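FAD linked oxidase-like protein (Myceliophthora thermophila, PDB 5L6G) catalyses the C1 oxidation of xylooligosaccharides and related sugars to lactones, using a bicovalently bound FAD and reducing molecular oxygen to hydrogen peroxide. Local coordinates at residues Lys66-Thr69 with Val70-Gln74; Arg475-Gln478 with Gln479-Thr483; Leu256-Trp259 with Leu260-Gly264; Gln312-Asp315 with Trp316-Phe320; Asp415-Phe418 with Gly419-Asp423. All blocks are in the same frame, centred on the assembly; numbering follows the deposited sequence.

How the interactions relate
All five contacts are local and only partly buried, each between residues a few positions apart on one stretch. Interactions 1 and 4 are helix starts, each with an N-cap side chain, a threonine then an aspartate, and each with a histidine gripping the opposite segment. Interactions 2 and 3 are helix ends: the former relies on a lysine-aspartate salt bridge, the latter on a Schellman turn whose second glycine, G264, lies against an indole face. Interaction 5 has no helix and is held by two hydroxyl bonds. Interactions 4 and 5 touch the same eight-stranded sheet, 4 at an outermost strand, 308-314, and 5 at strand 409-417. Interactions 1 and 2 have centres about 23 Å apart.

Interaction 1: residues Lys66-Thr69 with Val70-Gln74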
# COMPACT_ATOMS: atom_id res chain seq x y z
N LYS A 66 -12.73 -15.09 -13.42
CA LYS A 66 -11.56 -15.77 -12.93
C LYS A 66 -10.55 -15.91 -14.09
O LYS A 66 -10.28 -17.01 -14.56
CB LYS A 66 -12.02 -17.11 -12.38
CG LYS A 66 -11.00 -17.92 -11.63
CD LYS A 66 -11.64 -19.18 -11.06
CE LYS A 66 -12.08 -20.17 -12.13
NZ LYS A 66 -12.46 -21.47 -11.50
N PRO A 67 -10.01 -14.78 -14.58
CA PRO A 67 -9.20 -14.85 -15.79
C PRO A 67 -7.90 -15.64 -15.61
O PRO A 67 -7.30 -15.60 -14.54
CB PRO A 67 -8.85 -13.38 -16.07
CG PRO A 67 -9.00 -12.70 -14.76
CD PRO A 67 -10.19 -13.40 -14.14
N ALA A 68 -7.52 -16.38 -16.65
CA ALA A 68 -6.18 -16.97 -16.78
C ALA A 68 -5.30 -16.25 -17.80
O ALA A 68 -4.12 -16.56 -17.92
CB ALA A 68 -6.30 -18.44 -17.19
N THR A 69 -5.86 -15.30 -18.53
CA THR A 69 -5.09 -14.54 -19.49
C THR A 69 -5.68 -13.17 -19.72
O THR A 69 -6.85 -12.92 -19.42
CB THR A 69 -5.02 -15.26 -20.84
OG1 THR A 69 -4.57 -14.34 -21.85
CG2 THR A 69 -6.40 -15.79 -21.22
N VAL A 70 -4.87 -12.30 -20.29
CA VAL A 70 -5.29 -10.95 -20.62
C VAL A 70 -6.56 -10.96 -21.48
O VAL A 70 -7.41 -10.12 -21.28
CB VAL A 70 -4.17 -10.14 -21.33
CG1 VAL A 70 -3.75 -10.80 -22.58
CG2 VAL A 70 -4.64 -8.73 -21.66
N GLU A 71 -6.70 -11.95 -22.38
CA GLU A 71 -7.91 -12.09 -23.18
C GLU A 71 -9.16 -12.21 -22.32
O GLU A 71 -10.20 -11.63 -22.65
CB GLU A 71 -7.84 -13.31 -24.12
CG GLU A 71 -6.92 -13.14 -25.32
CD GLU A 71 -5.53 -13.77 -25.16
OE1 GLU A 71 -5.03 -13.97 -24.03
OE2 GLU A 71 -4.90 -14.07 -26.20
N HIS A 72 -9.08 -13.01 -21.27
CA HIS A 72 -10.19 -13.16 -20.34
C HIS A 72 -10.47 -11.83 -19.65
O HIS A 72 -11.64 -11.47 -19.46
CB HIS A 72 -9.91 -14.22 -19.30
CG HIS A 72 -9.89 -15.61 -19.85
ND1 HIS A 72 -9.23 -16.64 -19.24
CD2 HIS A 72 -10.43 -16.12 -20.98
CE1 HIS A 72 -9.37 -17.74 -19.95
NE2 HIS A 72 -10.09 -17.45 -21.02
N ILE A 73 -9.41 -11.09 -19.30
CA ILE A 73 -9.59 -9.78 -18.68
C ILE A 73 -10.31 -8.83 -19.64
O ILE A 73 -11.26 -8.14 -19.24
CB ILE A 73 -8.26 -9.14 -18.21
CG1 ILE A 73 -7.60 -10.03 -17.16
CG2 ILE A 73 -8.52 -7.75 -17.64
CD1 ILE A 73 -6.17 -9.64 -16.81
N GLN A 74 -9.89 -8.82 -20.90
CA GLN A 74 -10.52 -7.94 -21.88
C GLN A 74 -11.98 -8.27 -22.03
O GLN A 74 -12.82 -7.37 -22.07
CB GLN A 74 -9.90 -8.11 -23.24
CG GLN A 74 -8.51 -7.57 -23.32
CD GLN A 74 -7.92 -7.90 -24.66
OE1 GLN A 74 -7.23 -8.92 -24.81
NE2 GLN A 74 -8.24 -7.08 -25.68
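H72 meets P67, A68 and T69 where the chain enters helix 70-83, an N-capped helix start in the FAD-binding domain of the PCMH type. The imidazole is held at its edge and on a face. A68 N donates to H72 ND1 over 3.1 Å, nearly straight at 166° and only 3° out of the ring plane, so ND1 is the acceptor, consistent with a proton on the other ring nitrogen. Over one face stands the T69 methyl, T69 CG2 lying 3.7 Å from the H72 ring centroid in a CH-pi contact. The ring gets there because H72 CG sits anti to its own carbonyl carbon (chi1 -69°), which turns the imidazole back over the incoming loop.

T69 is the N-cap. Its OG1, anti to the backbone N, accepts from E71 N at 3.2 Å, the capping bond. This bond and the methyl-ring contact are both seen in one of two modelled conformers of T69 and are less certain for it. The first turn of the helix is closed by I73 N, which donates to T69 O at 3.1 Å within the carbonyl plane.

Further out, P67 packs against the apolar side of the turn. The proline ring also leans on L112 and M115, while I73 reaches V189, I219 and A221, so the start of the helix lies against strands 183-189 and 219-229. A68 is exposed and touches a sugar of the attached glycan. P67 CB itself is shared between two side chains, 3.5 Å from H72 CB and 3.7 Å from I73 CG1.

Interaction 2: residues Arg475-Gln478 with Gln479-Thr483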
# COMPACT_ATOMS: atom_id res chain seq x y z
N ARG A 475 -8.29 14.66 -15.47
CA ARG A 475 -8.26 14.84 -16.91
C ARG A 475 -7.99 13.53 -17.63
O ARG A 475 -8.66 13.21 -18.60
CB ARG A 475 -7.26 15.92 -17.31
CG ARG A 475 -7.69 17.31 -16.88
CD ARG A 475 -6.89 18.40 -17.57
NE ARG A 475 -5.47 18.35 -17.21
CZ ARG A 475 -4.92 18.90 -16.13
NH1 ARG A 475 -5.66 19.56 -15.24
NH2 ARG A 475 -3.61 18.79 -15.94
N ILE A 476 -7.02 12.76 -17.14
CA ILE A 476 -6.70 11.46 -17.73
C ILE A 476 -7.87 10.51 -17.54
O ILE A 476 -8.18 9.69 -18.40
CB ILE A 476 -5.38 10.89 -17.16
CG1 ILE A 476 -4.22 11.79 -17.55
CG2 ILE A 476 -5.08 9.51 -17.72
CD1 ILE A 476 -2.94 11.50 -16.82
N LYS A 477 -8.55 10.62 -16.41
CA LYS A 477 -9.71 9.76 -16.16
C LYS A 477 -10.82 9.96 -17.20
O LYS A 477 -11.40 9.00 -17.69
CB LYS A 477 -10.23 10.00 -14.75
CG LYS A 477 -11.47 9.20 -14.36
CD LYS A 477 -11.22 7.71 -14.26
CE LYS A 477 -12.51 7.01 -13.87
NZ LYS A 477 -12.30 5.57 -13.55
N GLN A 478 -11.12 11.20 -17.51
CA GLN A 478 -12.12 11.49 -18.54
C GLN A 478 -11.67 10.91 -19.88
O GLN A 478 -12.49 10.41 -20.66
CB GLN A 478 -12.35 13.01 -18.61
CG GLN A 478 -13.45 13.45 -19.55
CD GLN A 478 -13.01 13.48 -21.00
OE1 GLN A 478 -11.82 13.59 -21.31
NE2 GLN A 478 -13.97 13.36 -21.91
N GLN A 479 -10.36 10.92 -20.15
CA GLN A 479 -9.86 10.43 -21.42
C GLN A 479 -9.89 8.93 -21.53
O GLN A 479 -10.14 8.41 -22.62
CB GLN A 479 -8.43 10.90 -21.68
CG GLN A 479 -8.29 12.38 -22.01
CD GLN A 479 -6.84 12.83 -21.93
OE1 GLN A 479 -6.05 12.27 -21.20
NE2 GLN A 479 -6.50 13.84 -22.71
N LEU A 480 -9.61 8.23 -20.43
CA LEU A 480 -9.46 6.78 -20.47
C LEU A 480 -10.67 6.01 -19.96
O LEU A 480 -10.91 4.89 -20.41
CB LEU A 480 -8.20 6.33 -19.72
CG LEU A 480 -6.86 6.80 -20.33
CD1 LEU A 480 -5.69 6.24 -19.52
CD2 LEU A 480 -6.71 6.39 -21.77
N ASP A 481 -11.42 6.58 -19.02
CA ASP A 481 -12.59 5.89 -18.49
C ASP A 481 -13.74 6.86 -18.21
O ASP A 481 -14.20 6.99 -17.07
CB ASP A 481 -12.21 5.11 -17.24
CG ASP A 481 -13.36 4.27 -16.70
OD1 ASP A 481 -14.28 3.95 -17.47
OD2 ASP A 481 -13.34 3.93 -15.50
N PRO A 482 -14.20 7.55 -19.26
CA PRO A 482 -15.25 8.56 -19.09
C PRO A 482 -16.56 8.04 -18.50
O PRO A 482 -17.29 8.81 -17.87
CB PRO A 482 -15.50 9.06 -20.51
CG PRO A 482 -15.08 7.93 -21.39
CD PRO A 482 -13.87 7.36 -20.68
N THR A 483 -16.89 6.77 -18.74
CA THR A 483 -18.13 6.21 -18.18
C THR A 483 -17.92 5.67 -16.76
O THR A 483 -18.86 5.22 -16.13
CB THR A 483 -18.72 5.09 -19.07
OG1 THR A 483 -17.93 3.90 -18.94
CG2 THR A 483 -18.79 5.50 -20.52
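Between R475-Q478 and Q479-T483 the last turn of helix 470-480 is closed by i to i+4 backbone hydrogen bonds, Q479 N to R475 O, L480 N to I476 O and D481 N to K477 O, before D481 leaves helical geometry. The final one is short, 2.8 Å from D481 N to K477 O, and L480 N adds a weak second bond to the same K477 O.

The side chains of K477 and D481 run side by side in the same direction and join in a salt bridge. K477 NZ lies 2.8 Å from D481 OD2, which it meets on the anti side, 29° out of the carboxylate plane. A bend at chi2 (67°) in an otherwise extended lysine chain carries the ammonium along the helix to the aspartate. The pair is buried, but neither charge depends on the other alone: NZ also donates to N216 O, and the carboxylate accepts from the backbone at both oxygens, OD1 from L485 N and OD2 from F486 N. The aspartate therefore ties the helix end to the chain that follows it.

On another side of the helix I476 and L480 lie alongside each other, I476 CG2 being 3.8 Å from L480 CD1. P482 cannot donate an amide hydrogen, and its ring instead lies against the preceding turn, P482 CB 3.3 Å from Q478 O. Q479 O bonds a sugar of the nearby glycan. The apolar face beds on helix 204-213, I476 meeting D205, W208 and A209 and L480 meeting L206, with F217 touching both I476 and K477 just beyond that helix.

Interaction 3: residues Leu256-Trp259 with Leu260-Gly264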
# COMPACT_ATOMS: atom_id res chain seq x y z
N LEU A 256 13.37 12.97 17.00
CA LEU A 256 13.42 12.03 15.90
C LEU A 256 13.18 12.72 14.56
O LEU A 256 13.89 12.46 13.58
CB LEU A 256 12.40 10.92 16.12
CG LEU A 256 12.36 9.76 15.12
CD1 LEU A 256 13.63 8.92 15.19
CD2 LEU A 256 11.14 8.93 15.42
N GLN A 257 12.18 13.60 14.50
CA GLN A 257 11.91 14.29 13.24
C GLN A 257 13.03 15.24 12.85
O GLN A 257 13.35 15.36 11.66
CB GLN A 257 10.57 15.03 13.27
CG GLN A 257 10.48 16.24 14.14
CD GLN A 257 9.07 16.79 14.18
OE1 GLN A 257 8.14 16.19 13.61
NE2 GLN A 257 8.90 17.93 14.86
N GLU A 258 13.61 15.92 13.83
CA GLU A 258 14.73 16.81 13.56
C GLU A 258 15.92 16.00 13.02
O GLU A 258 16.54 16.39 12.02
CB GLU A 258 15.07 17.62 14.82
CG GLU A 258 16.12 18.69 14.63
CD GLU A 258 16.41 19.46 15.92
OE1 GLU A 258 15.48 19.67 16.72
OE2 GLU A 258 17.59 19.88 16.09
N TRP A 259 16.19 14.85 13.63
CA TRP A 259 17.25 13.95 13.17
C TRP A 259 16.99 13.51 11.72
O TRP A 259 17.87 13.59 10.88
CB TRP A 259 17.33 12.74 14.09
CG TRP A 259 18.21 11.62 13.68
CD1 TRP A 259 19.57 11.54 13.82
CD2 TRP A 259 17.79 10.39 13.08
NE1 TRP A 259 20.02 10.32 13.33
CE2 TRP A 259 18.95 9.61 12.87
CE3 TRP A 259 16.55 9.88 12.70
CZ2 TRP A 259 18.90 8.34 12.30
CZ3 TRP A 259 16.49 8.62 12.13
CH2 TRP A 259 17.66 7.86 11.94
N LEU A 260 15.77 13.06 11.43
CA LEU A 260 15.46 12.56 10.09
C LEU A 260 15.55 13.69 9.06
O LEU A 260 16.17 13.56 8.01
CB LEU A 260 14.06 11.94 10.05
CG LEU A 260 13.62 11.30 8.73
CD1 LEU A 260 14.51 10.14 8.34
CD2 LEU A 260 12.18 10.84 8.85
N LEU A 261 14.96 14.81 9.40
CA LEU A 261 14.85 15.94 8.51
C LEU A 261 16.23 16.50 8.19
O LEU A 261 16.47 17.00 7.09
CB LEU A 261 13.93 16.97 9.16
CG LEU A 261 13.38 18.13 8.39
CD1 LEU A 261 12.62 17.69 7.16
CD2 LEU A 261 12.51 18.95 9.36
N ASN A 262 17.16 16.36 9.13
CA ASN A 262 18.53 16.78 8.90
C ASN A 262 19.48 15.72 8.35
O ASN A 262 20.68 15.92 8.37
CB ASN A 262 19.09 17.40 10.18
CG ASN A 262 18.54 18.80 10.41
OD1 ASN A 262 18.95 19.75 9.76
ND2 ASN A 262 17.54 18.90 11.29
N GLY A 263 18.96 14.63 7.80
CA GLY A 263 19.79 13.67 7.09
C GLY A 263 20.49 12.68 8.01
O GLY A 263 21.51 12.09 7.64
N GLY A 264 19.92 12.46 9.20
CA GLY A 264 20.50 11.56 10.17
C GLY A 264 20.41 10.09 9.77
O GLY A 264 21.23 9.27 10.19
O HOH W 1 22.67 9.56 12.47
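W259 folds its indole over G264, five residues on. From CB, its CG stands opposite the backbone nitrogen (chi1 172°), laying the ring along the end of the helix, with W259 CE3 4.2 Å from L260 CB. G264 CA rides over the face of the five-membered ring of W259, 3.7 Å from its centroid in a CH-pi contact, and any side chain at G264 would run into CD1. W259 NE1 donates to a water oxygen 2.9 Å away, and that water in turn donates to G264 O at 2.7 Å. Farther along the benzo ring, W259 CZ2 lies 3.4 Å from G264 C. Beyond, L300 and L303 of helix 290-304 and M269 and M271 of strand 269-275 pack against the indole. With an alanine here, a gap is likely to open beside those residues and the bridging water to lose its indole donor. Near by, N262 grips E258 O twice, through its ND2 (2.8 Å from that oxygen) and its backbone N, the two donors approaching from opposite faces of the carbonyl plane. The backbone closes with G264 N to W259 O and G263 N to L260 O; G263, with positive phi, is the C-prime residue of a Schellman motif ending helix 246-261.

Interaction 4: residues Gln312-Asp315 with Trp316-Phe320. With NAG (2-acetamido-2-deoxy-beta-D-glucopyranose), chain E.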
# COMPACT_ATOMS: atom_id res chain seq x y z
N GLN A 312 19.40 -8.74 14.94
CA GLN A 312 19.45 -10.04 14.27
C GLN A 312 19.89 -9.86 12.83
O GLN A 312 19.25 -9.13 12.08
CB GLN A 312 18.06 -10.69 14.27
CG GLN A 312 17.57 -11.19 15.62
CD GLN A 312 16.08 -11.48 15.61
OE1 GLN A 312 15.51 -11.85 14.58
NE2 GLN A 312 15.43 -11.32 16.75
N GLU A 313 20.98 -10.53 12.45
CA GLU A 313 21.43 -10.51 11.07
C GLU A 313 20.74 -11.62 10.28
O GLU A 313 20.60 -12.74 10.77
CB GLU A 313 22.93 -10.75 10.99
CG GLU A 313 23.76 -9.86 11.90
CD GLU A 313 25.24 -10.01 11.64
OE1 GLU A 313 25.68 -9.48 10.60
OE2 GLU A 313 25.93 -10.66 12.46
N HIS A 314 20.37 -11.32 9.04
CA HIS A 314 19.59 -12.23 8.22
C HIS A 314 20.16 -12.28 6.81
O HIS A 314 20.80 -11.33 6.37
CB HIS A 314 18.14 -11.72 8.10
CG HIS A 314 17.46 -11.42 9.40
ND1 HIS A 314 17.07 -12.41 10.29
CD2 HIS A 314 17.11 -10.25 9.97
CE1 HIS A 314 16.51 -11.85 11.34
NE2 HIS A 314 16.50 -10.54 11.17
N ASP A 315 19.88 -13.35 6.08
CA ASP A 315 19.97 -13.25 4.61
C ASP A 315 18.72 -12.49 4.14
O ASP A 315 17.87 -12.13 4.96
CB ASP A 315 20.15 -14.61 3.92
CG ASP A 315 18.91 -15.49 3.92
OD1 ASP A 315 17.79 -15.05 4.19
OD2 ASP A 315 19.06 -16.68 3.62
N TRP A 316 18.65 -12.24 2.84
CA TRP A 316 17.59 -11.41 2.28
C TRP A 316 16.18 -11.93 2.59
O TRP A 316 15.33 -11.16 3.05
CB TRP A 316 17.78 -11.26 0.77
CG TRP A 316 16.65 -10.50 0.14
CD1 TRP A 316 15.69 -11.00 -0.67
CD2 TRP A 316 16.35 -9.11 0.30
NE1 TRP A 316 14.81 -10.01 -1.04
CE2 TRP A 316 15.20 -8.84 -0.45
CE3 TRP A 316 16.95 -8.07 1.02
CZ2 TRP A 316 14.62 -7.56 -0.52
CZ3 TRP A 316 16.39 -6.80 0.95
CH2 TRP A 316 15.23 -6.56 0.19
N MET A 317 15.92 -13.21 2.36
CA MET A 317 14.57 -13.73 2.54
C MET A 317 14.22 -13.85 4.01
O MET A 317 13.06 -13.69 4.40
CB MET A 317 14.38 -15.10 1.88
CG MET A 317 14.25 -15.07 0.36
SD MET A 317 13.05 -13.90 -0.27
CE MET A 317 11.47 -14.37 0.43
N GLU A 318 15.22 -14.14 4.83
CA GLU A 318 14.98 -14.22 6.26
C GLU A 318 14.62 -12.83 6.78
O GLU A 318 13.79 -12.70 7.68
CB GLU A 318 16.21 -14.79 6.95
CG GLU A 318 16.00 -15.15 8.41
CD GLU A 318 17.30 -15.59 9.08
OE1 GLU A 318 18.02 -16.42 8.48
OE2 GLU A 318 17.61 -15.10 10.18
N GLY A 319 15.22 -11.79 6.21
CA GLY A 319 14.84 -10.41 6.56
C GLY A 319 13.38 -10.17 6.23
O GLY A 319 12.63 -9.56 7.01
N PHE A 320 12.96 -10.65 5.07
CA PHE A 320 11.58 -10.47 4.68
C PHE A 320 10.66 -11.24 5.61
O PHE A 320 9.66 -10.69 6.06
CB PHE A 320 11.33 -10.87 3.21
CG PHE A 320 9.91 -10.65 2.78
CD1 PHE A 320 9.43 -9.37 2.57
CD2 PHE A 320 9.04 -11.72 2.63
CE1 PHE A 320 8.11 -9.15 2.20
CE2 PHE A 320 7.71 -11.50 2.24
CZ PHE A 320 7.25 -10.22 2.04
C1 NAG E . 24.48 -13.42 5.38
C2 NAG E . 24.13 -14.38 6.51
C3 NAG E . 24.36 -15.85 6.12
C4 NAG E . 23.68 -16.17 4.79
C5 NAG E . 24.19 -15.17 3.75
C6 NAG E . 23.53 -15.38 2.39
C7 NAG E . 24.27 -13.83 8.90
C8 NAG E . 25.18 -13.50 10.05
N2 NAG E . 24.86 -14.05 7.72
O3 NAG E . 23.86 -16.71 7.13
O4 NAG E . 23.94 -17.49 4.37
O5 NAG E . 23.86 -13.87 4.19
O6 NAG E . 23.76 -14.25 1.58
O7 NAG E . 23.06 -13.88 9.08
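H314 and E318 clasp the junction where an outermost strand of the eight-stranded sheet, 308-314, gives way to helix 316-322. H314 ND1 donates to E318 OE2 at 2.7 Å, the oxygen lying almost in the ring plane (6° out) while the hydrogen comes to it from above the carboxylate plane. Ring and carboxylate are turned 75° apart. H314 NE2 is bonded to S236 OG on the neighbouring strand, so the imidazole is held at both nitrogens. A leucine in its place would probably leave the E318 carboxylate without its ring donor and the S236 hydroxyl without its imidazole partner. The helix itself begins at an N-cap: D315 OD1 accepts from E318 N at 2.8 Å, nearly along its C-O direction. D315 CG sits between its own backbone N and carbonyl carbon (chi1 72°), which bends the carboxylate over the first turn. The backbone bond from G319 N to D315 O closes that turn, and H314 CB rests 3.5 Å from G319 N. The W316 ring meets that of Y143, and its side chain touches V234. On the outer side lies the N-acetylglucosamine attached to N233, with E313 O 3.2 Å from its O7 and D315 CB 3.8 Å from its C6.

Interaction 5: residues Asp415-Phe418 with Gly419-Asp423; sequences DRSF and GPYPD
Strand 409-417 runs out and the chain doubles back through G419, bringing the CA of Y421 to 5.5 Å from the CA of S417. At G419 phi is 118°, and a CB at these backbone angles would strike F418 O. Two hydroxyl bonds hold this turn shut. S417 OG donates to G419 O at 2.7 Å, its first torsion of 59° placing the hydroxyl between backbone N and carbonyl carbon, over the turn. S417 OG also lies at the edge of the Y421 ring, near its plane, 3.3 Å from Y421 CA. Deeper in, Y421 reaches back along the strand with CG anti to its backbone N, and its OH donates to D415 OD2 at 2.7 Å. The hydroxyl comes from well above the carboxylate plane, 53° out of it, the side chains meeting at about a right angle. D415 is buried, but its OD1 makes a salt bridge with R373 NE, which would probably offset its charge. A bound xylose, its pocket lined by Y343 and F426, lies about 7 Å from the Y421 side chain. Y421 rests on T341 and Y343 of strand 341-349; its ring meets that of F426, first residue of helix 426-437, whose F428 and L429 touch D415.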
# COMPACT_ATOMS: atom_id res chain seq x y z
N ASP A 415 -7.16 -0.12 13.93
CA ASP A 415 -8.02 -0.33 15.10
C ASP A 415 -8.81 -1.61 14.85
O ASP A 415 -9.75 -1.62 14.07
CB ASP A 415 -8.92 0.90 15.27
CG ASP A 415 -9.97 0.75 16.35
OD1 ASP A 415 -9.90 -0.21 17.17
OD2 ASP A 415 -10.89 1.63 16.37
N ARG A 416 -8.38 -2.69 15.49
CA ARG A 416 -8.81 -4.05 15.16
C ARG A 416 -9.65 -4.61 16.29
O ARG A 416 -9.29 -4.45 17.46
CB ARG A 416 -7.59 -4.95 14.96
CG ARG A 416 -7.92 -6.41 14.71
CD ARG A 416 -6.66 -7.25 14.59
NE ARG A 416 -6.97 -8.64 14.27
CZ ARG A 416 -6.06 -9.60 14.15
NH1 ARG A 416 -4.77 -9.34 14.33
NH2 ARG A 416 -6.44 -10.84 13.87
N SER A 417 -10.77 -5.23 15.96
CA SER A 417 -11.58 -5.90 16.98
C SER A 417 -11.56 -7.40 16.72
O SER A 417 -11.45 -7.82 15.56
CB SER A 417 -13.03 -5.39 16.95
OG SER A 417 -13.64 -5.60 15.70
N PHE A 418 -11.64 -8.19 17.79
CA PHE A 418 -11.82 -9.64 17.68
C PHE A 418 -13.28 -9.93 17.96
O PHE A 418 -13.69 -10.17 19.08
CB PHE A 418 -10.93 -10.38 18.66
CG PHE A 418 -9.48 -10.29 18.33
CD1 PHE A 418 -8.72 -9.23 18.78
CD2 PHE A 418 -8.87 -11.26 17.55
CE1 PHE A 418 -7.37 -9.14 18.47
CE2 PHE A 418 -7.51 -11.18 17.24
CZ PHE A 418 -6.76 -10.12 17.71
N GLY A 419 -14.08 -9.94 16.93
CA GLY A 419 -15.52 -9.83 17.13
C GLY A 419 -15.94 -8.56 16.43
O GLY A 419 -15.10 -7.84 15.87
N PRO A 420 -17.24 -8.27 16.46
CA PRO A 420 -17.74 -7.22 15.61
C PRO A 420 -17.14 -5.86 15.96
O PRO A 420 -16.92 -5.53 17.12
CB PRO A 420 -19.27 -7.28 15.79
CG PRO A 420 -19.50 -8.02 17.04
CD PRO A 420 -18.30 -8.90 17.28
N TYR A 421 -16.88 -5.07 14.93
CA TYR A 421 -16.32 -3.75 15.13
C TYR A 421 -17.46 -2.86 15.65
O TYR A 421 -18.55 -2.86 15.08
CB TYR A 421 -15.74 -3.20 13.84
CG TYR A 421 -15.01 -1.92 14.09
CD1 TYR A 421 -13.71 -1.92 14.57
CD2 TYR A 421 -15.64 -0.71 13.89
CE1 TYR A 421 -13.05 -0.74 14.83
CE2 TYR A 421 -15.00 0.48 14.14
CZ TYR A 421 -13.71 0.46 14.64
OH TYR A 421 -13.10 1.64 14.88
N PRO A 422 -17.23 -2.13 16.74
CA PRO A 422 -18.30 -1.29 17.30
C PRO A 422 -18.59 -0.06 16.44
O PRO A 422 -17.67 0.55 15.91
CB PRO A 422 -17.73 -0.87 18.64
CG PRO A 422 -16.26 -0.85 18.41
CD PRO A 422 -15.97 -1.99 17.48
N ASP A 423 -19.86 0.31 16.29
CA ASP A 423 -20.21 1.36 15.35
C ASP A 423 -19.86 2.76 15.81
O ASP A 423 -19.83 3.70 14.99
CB ASP A 423 -21.70 1.24 14.98
CG ASP A 423 -22.00 -0.10 14.39
OD1 ASP A 423 -21.64 -0.31 13.22
OD2 ASP A 423 -22.50 -0.98 15.13